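Local coordinates for protein transcriptional regulator, Crp/Fnr family (Eubacterium rectale ATCC 33656, PDB 3DV8) that probably regulates transcription as a dimeric Crp/Fnr-family factor, pairing a cyclic nucleotide-binding-type sensory domain with a helix-turn-helix domain expected to bind DNA, at residues K19-I22 with S23-I27; K116-A119 with P120-N123. All coordinates share one frame; numbering follows the deposited sequence.

Contact 1. Residues K19-I22 with S23-I27; sequences KKLI and SDNLI
The Asp24 carboxylate has Lys20 O over one face, 3.3 Å from Asp24 CG, while the Lys20 side chain comes in at its OD2 oxygen. Asp24 CG stands beside its own backbone N (chi1 -66°), which folds the flat group back over the preceding turn. The extended Lys20 chain runs past it, CE lying 3.4 Å from Asp24 OD2, and NZ makes a long salt bridge of 3.8 Å to the same oxygen on the exposed surface. Two backbone bonds of i to i+4 spacing run alongside: Ser23 N bonds to Lys19 O at 3.1 Å and Asp24 N to Lys20 O at 2.9 Å. The spacing then shortens, as Asn25 N reaches back three residues to Ile22 O at 3.2 Å, lying above the carbonyl plane. On the inner side, Ile22 CG2 and Leu26 CD2 meet at 4.2 Å. Ile106 of strand 101-107 touches both side chains, Trp104 packs on Leu26, and Ile114 of helix 108-117 packs on Ile22. A type I beta turn from Ser23 to Leu26 thus leads helix 16-23 into strand 27-31, a link between the N-terminal helix and the beta-roll of a cyclic nucleotide-binding domain.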
ATOM      1  N   LYS A  19     -25.192  13.860 -12.736  1.00 50.73           N
ATOM      2  CA  LYS A  19     -26.124  12.720 -12.627  1.00 50.93           C
ATOM      3  C   LYS A  19     -26.535  12.185 -14.000  1.00 51.32           C
ATOM      4  O   LYS A  19     -26.614  10.977 -14.187  1.00 51.54           O
ATOM      5  CB  LYS A  19     -27.406  13.093 -11.849  1.00 50.79           C
ATOM      6  CG  LYS A  19     -27.286  13.123 -10.330  1.00 51.95           C
ATOM      7  CD  LYS A  19     -28.565  13.697  -9.719  1.00 51.70           C
ATOM      8  CE  LYS A  19     -28.563  13.637  -8.203  1.00 51.86           C
ATOM      9  NZ  LYS A  19     -29.748  14.322  -7.623  1.00 51.60           N
ATOM     10  N   LYS A  20     -26.788  13.093 -14.946  1.00 51.67           N
ATOM     11  CA  LYS A  20     -27.214  12.721 -16.298  1.00 51.17           C
ATOM     12  C   LYS A  20     -26.083  12.099 -17.132  1.00 50.97           C
ATOM     13  O   LYS A  20     -26.322  11.123 -17.863  1.00 50.99           O
ATOM     14  CB  LYS A  20     -27.766  13.930 -17.052  1.00 51.19           C
ATOM     15  CG  LYS A  20     -28.719  13.528 -18.141  1.00 53.11           C
ATOM     16  CD  LYS A  20     -28.753  14.491 -19.294  1.00 54.84           C
ATOM     17  CE  LYS A  20     -29.880  14.098 -20.222  1.00 56.77           C
ATOM     18  NZ  LYS A  20     -29.603  14.510 -21.567  1.00 55.78           N
ATOM     19  N   LEU A  21     -24.879  12.675 -17.034  1.00 50.30           N
ATOM     20  CA  LEU A  21     -23.713  12.200 -17.792  1.00 50.38           C
ATOM     21  C   LEU A  21     -23.320  10.778 -17.402  1.00 50.11           C
ATOM     22  O   LEU A  21     -22.980   9.978 -18.272  1.00 50.17           O
ATOM     23  CB  LEU A  21     -22.515  13.143 -17.628  1.00 50.25           C
ATOM     24  CG  LEU A  21     -21.297  12.918 -18.537  1.00 50.50           C
ATOM     25  CD1 LEU A  21     -21.651  13.117 -19.999  1.00 50.09           C
ATOM     26  CD2 LEU A  21     -20.175  13.865 -18.148  1.00 51.06           C
ATOM     27  N   ILE A  22     -23.376  10.475 -16.103  1.00 49.94           N
ATOM     28  CA  ILE A  22     -23.069   9.134 -15.583  1.00 50.23           C
ATOM     29  C   ILE A  22     -24.193   8.155 -15.943  1.00 50.85           C
ATOM     30  O   ILE A  22     -23.921   7.072 -16.462  1.00 51.68           O
ATOM     31  CB  ILE A  22     -22.847   9.138 -14.042  1.00 50.27           C
ATOM     32  CG1 ILE A  22     -21.611   9.973 -13.672  1.00 49.74           C
ATOM     33  CG2 ILE A  22     -22.678   7.712 -13.514  1.00 49.64           C
ATOM     34  CD1 ILE A  22     -21.433  10.173 -12.188  1.00 49.71           C
ATOM     35  N   SER A  23     -25.435   8.551 -15.656  1.00 50.83           N
ATOM     36  CA  SER A  23     -26.630   7.739 -15.923  1.00 51.00           C
ATOM     37  C   SER A  23     -26.752   7.307 -17.385  1.00 51.69           C
ATOM     38  O   SER A  23     -26.994   6.139 -17.664  1.00 52.42           O
ATOM     39  CB  SER A  23     -27.894   8.499 -15.494  1.00 50.68           C
ATOM     40  OG  SER A  23     -29.072   7.750 -15.709  1.00 51.34           O
ATOM     41  N   ASP A  24     -26.563   8.244 -18.307  1.00 52.31           N
ATOM     42  CA  ASP A  24     -26.661   7.948 -19.749  1.00 52.17           C
ATOM     43  C   ASP A  24     -25.476   7.183 -20.338  1.00 51.89           C
ATOM     44  O   ASP A  24     -25.584   6.684 -21.459  1.00 51.64           O
ATOM     45  CB  ASP A  24     -26.893   9.236 -20.536  1.00 52.03           C
ATOM     46  CG  ASP A  24     -28.245   9.888 -20.235  1.00 51.95           C
ATOM     47  OD1 ASP A  24     -29.105   9.257 -19.585  1.00 53.94           O
ATOM     48  OD2 ASP A  24     -28.460  11.043 -20.665  1.00 51.21           O
ATOM     49  N   ASN A  25     -24.362   7.105 -19.605  1.00 51.94           N
ATOM     50  CA  ASN A  25     -23.175   6.344 -20.020  1.00 52.66           C
ATOM     51  C   ASN A  25     -22.838   5.120 -19.139  1.00 52.94           C
ATOM     52  O   ASN A  25     -21.753   4.551 -19.278  1.00 52.78           O
ATOM     53  CB  ASN A  25     -21.986   7.292 -20.153  1.00 52.89           C
ATOM     54  CG  ASN A  25     -22.179   8.311 -21.264  1.00 53.68           C
ATOM     55  OD1 ASN A  25     -22.211   9.515 -21.018  1.00 57.42           O
ATOM     56  ND2 ASN A  25     -22.331   7.827 -22.492  1.00 51.98           N
ATOM     57  N   LEU A  26     -23.760   4.713 -18.252  1.00 53.20           N
ATOM     58  CA  LEU A  26     -23.595   3.489 -17.464  1.00 53.42           C
ATOM     59  C   LEU A  26     -23.651   2.276 -18.390  1.00 54.24           C
ATOM     60  O   LEU A  26     -24.572   2.166 -19.196  1.00 53.49           O
ATOM     61  CB  LEU A  26     -24.694   3.292 -16.401  1.00 53.21           C
ATOM     62  CG  LEU A  26     -24.612   3.923 -15.019  1.00 52.11           C
ATOM     63  CD1 LEU A  26     -25.767   3.361 -14.184  1.00 48.28           C
ATOM     64  CD2 LEU A  26     -23.276   3.630 -14.339  1.00 47.25           C
ATOM     65  N   ILE A  27     -22.664   1.388 -18.254  1.00 55.93           N
ATOM     66  CA  ILE A  27     -22.605   0.136 -18.998  1.00 57.30           C
ATOM     67  C   ILE A  27     -22.934  -0.942 -17.971  1.00 58.29           C
ATOM     68  O   ILE A  27     -22.240  -1.041 -16.966  1.00 59.39           O
ATOM     69  CB  ILE A  27     -21.199  -0.140 -19.598  1.00 57.47           C
ATOM     70  CG1 ILE A  27     -20.703   1.035 -20.450  1.00 57.05           C
ATOM     71  CG2 ILE A  27     -21.234  -1.416 -20.440  1.00 56.84           C
ATOM     72  CD1 ILE A  27     -19.274   0.874 -20.940  1.00 57.46           C
TER

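Contact 2. Residues K116-A119 with P120-N123; sequences KDSA and PVAN
Ser118 caps the helix that Ala119, Pro120 and Val121 begin: its OG accepts the N-H of Val121 at 3.2 Å in a nearly straight bond (167°). With OG anti to the Ser118 backbone N (chi1 -179°), the hydroxyl oxygen turns in over the first turn, where Pro120 has no N-H to offer. Replacing Ser118 with alanine removes this acceptor and would probably leave Val121 N without its capping partner. Main-chain bonds follow at once, Ala122 N to Ser118 O at 2.9 Å and Asn123 N to Ala119 O at 2.7 Å. They open helix 119-145, which corresponds to the long helix that pairs the subunits in Crp/Fnr regulators; here Ala122 O accepts a hydrogen bond from Asn126 ND2 of the second subunit, and Ala122 also packs on Asn123 of that subunit. Van der Waals contacts flank the cap. Ser118 CB lies 3.8 Å from Val121 CB, and Val121 CG2 comes alongside OG of Ser118 at 3.5 Å. Pro120 CD lies against the same hydroxyl oxygen, 3.3 Å from Ser118 OG. Val121 is buried against Leu10 and Leu14 and against Tyr111 and Ile114 of helix 108-117.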
ATOM      1  N   LYS A 116     -12.241  16.466 -12.473  1.00 56.86           N
ATOM      2  CA  LYS A 116     -11.470  17.684 -12.769  1.00 57.07           C
ATOM      3  C   LYS A 116     -12.150  18.943 -12.215  1.00 56.65           C
ATOM      4  O   LYS A 116     -11.473  19.800 -11.663  1.00 56.49           O
ATOM      5  CB  LYS A 116     -11.260  17.805 -14.296  1.00 57.64           C
ATOM      6  CG  LYS A 116     -10.486  19.034 -14.833  1.00 57.54           C
ATOM      7  CD  LYS A 116     -10.457  18.991 -16.381  1.00 58.31           C
ATOM      8  CE  LYS A 116      -9.772  20.204 -17.017  1.00 59.88           C
ATOM      9  NZ  LYS A 116     -10.474  21.490 -16.741  1.00 59.79           N
ATOM     10  N   ASP A 117     -13.479  19.017 -12.338  1.00 57.05           N
ATOM     11  CA  ASP A 117     -14.287  20.179 -11.907  1.00 57.14           C
ATOM     12  C   ASP A 117     -14.955  20.096 -10.540  1.00 56.62           C
ATOM     13  O   ASP A 117     -15.292  21.139  -9.988  1.00 58.20           O
ATOM     14  CB  ASP A 117     -15.407  20.450 -12.928  1.00 58.24           C
ATOM     15  CG  ASP A 117     -14.890  20.819 -14.308  1.00 61.20           C
ATOM     16  OD1 ASP A 117     -13.723  21.244 -14.453  1.00 65.56           O
ATOM     17  OD2 ASP A 117     -15.683  20.696 -15.259  1.00 65.50           O
ATOM     18  N   SER A 118     -15.181  18.895 -10.018  1.00 55.54           N
ATOM     19  CA  SER A 118     -15.874  18.699  -8.738  1.00 55.11           C
ATOM     20  C   SER A 118     -14.932  18.327  -7.582  1.00 54.71           C
ATOM     21  O   SER A 118     -14.289  17.264  -7.607  1.00 54.32           O
ATOM     22  CB  SER A 118     -16.939  17.607  -8.903  1.00 54.87           C
ATOM     23  OG  SER A 118     -17.683  17.373  -7.717  1.00 53.15           O
ATOM     24  N   ALA A 119     -14.848  19.212  -6.587  1.00 54.07           N
ATOM     25  CA  ALA A 119     -14.128  18.932  -5.344  1.00 53.40           C
ATOM     26  C   ALA A 119     -14.771  17.730  -4.614  1.00 53.25           C
ATOM     27  O   ALA A 119     -14.031  16.867  -4.155  1.00 52.70           O
ATOM     28  CB  ALA A 119     -14.069  20.165  -4.429  1.00 52.85           C
ATOM     29  N   PRO A 120     -16.132  17.690  -4.474  1.00 53.30           N
ATOM     30  CA  PRO A 120     -16.831  16.526  -3.876  1.00 53.00           C
ATOM     31  C   PRO A 120     -16.486  15.163  -4.480  1.00 53.29           C
ATOM     32  O   PRO A 120     -16.239  14.219  -3.727  1.00 53.69           O
ATOM     33  CB  PRO A 120     -18.310  16.846  -4.116  1.00 52.73           C
ATOM     34  CG  PRO A 120     -18.368  18.308  -4.109  1.00 52.35           C
ATOM     35  CD  PRO A 120     -17.096  18.786  -4.738  1.00 52.87           C
ATOM     36  N   VAL A 121     -16.483  15.075  -5.816  1.00 53.24           N
ATOM     37  CA  VAL A 121     -16.109  13.845  -6.539  1.00 53.13           C
ATOM     38  C   VAL A 121     -14.598  13.579  -6.398  1.00 53.46           C
ATOM     39  O   VAL A 121     -14.185  12.414  -6.282  1.00 54.65           O
ATOM     40  CB  VAL A 121     -16.552  13.875  -8.048  1.00 53.43           C
ATOM     41  CG1 VAL A 121     -16.041  12.665  -8.822  1.00 50.18           C
ATOM     42  CG2 VAL A 121     -18.074  13.957  -8.163  1.00 52.03           C
ATOM     43  N   ALA A 122     -13.788  14.644  -6.425  1.00 52.94           N
ATOM     44  CA  ALA A 122     -12.330  14.541  -6.219  1.00 52.85           C
ATOM     45  C   ALA A 122     -12.001  13.999  -4.820  1.00 52.65           C
ATOM     46  O   ALA A 122     -11.206  13.068  -4.691  1.00 52.43           O
ATOM     47  CB  ALA A 122     -11.673  15.877  -6.412  1.00 52.51           C
ATOM     48  N   ASN A 123     -12.613  14.596  -3.797  1.00 52.85           N
ATOM     49  CA  ASN A 123     -12.460  14.154  -2.399  1.00 53.48           C
ATOM     50  C   ASN A 123     -13.034  12.760  -2.158  1.00 53.71           C
ATOM     51  O   ASN A 123     -12.497  12.010  -1.356  1.00 52.79           O
ATOM     52  CB  ASN A 123     -13.077  15.150  -1.390  1.00 53.79           C
ATOM     53  CG  ASN A 123     -12.242  16.419  -1.216  1.00 56.13           C
ATOM     54  OD1 ASN A 123     -11.615  16.904  -2.151  1.00 59.13           O
ATOM     55  ND2 ASN A 123     -12.245  16.964  -0.005  1.00 63.94           N
TER

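How the contacts relate
Contact 1 precedes contact 2 in the chain, and both lie on the same side of the chain's centre, each centred about 25 Å from it. Their own centres are about 17 Å apart and their nearest atoms about 6 Å, so they do not touch. Leu14 and Ile114 bridge them: each packs on Ile22 of contact 1 and on Val121 of contact 2. The N-terminal helix end and the start of the long helix are therefore joined through helix 108-117 and the loop holding Leu14. Contact 2 lies at the subunit interface, whereas the second subunit does not reach contact 1, whose outer side faces solvent.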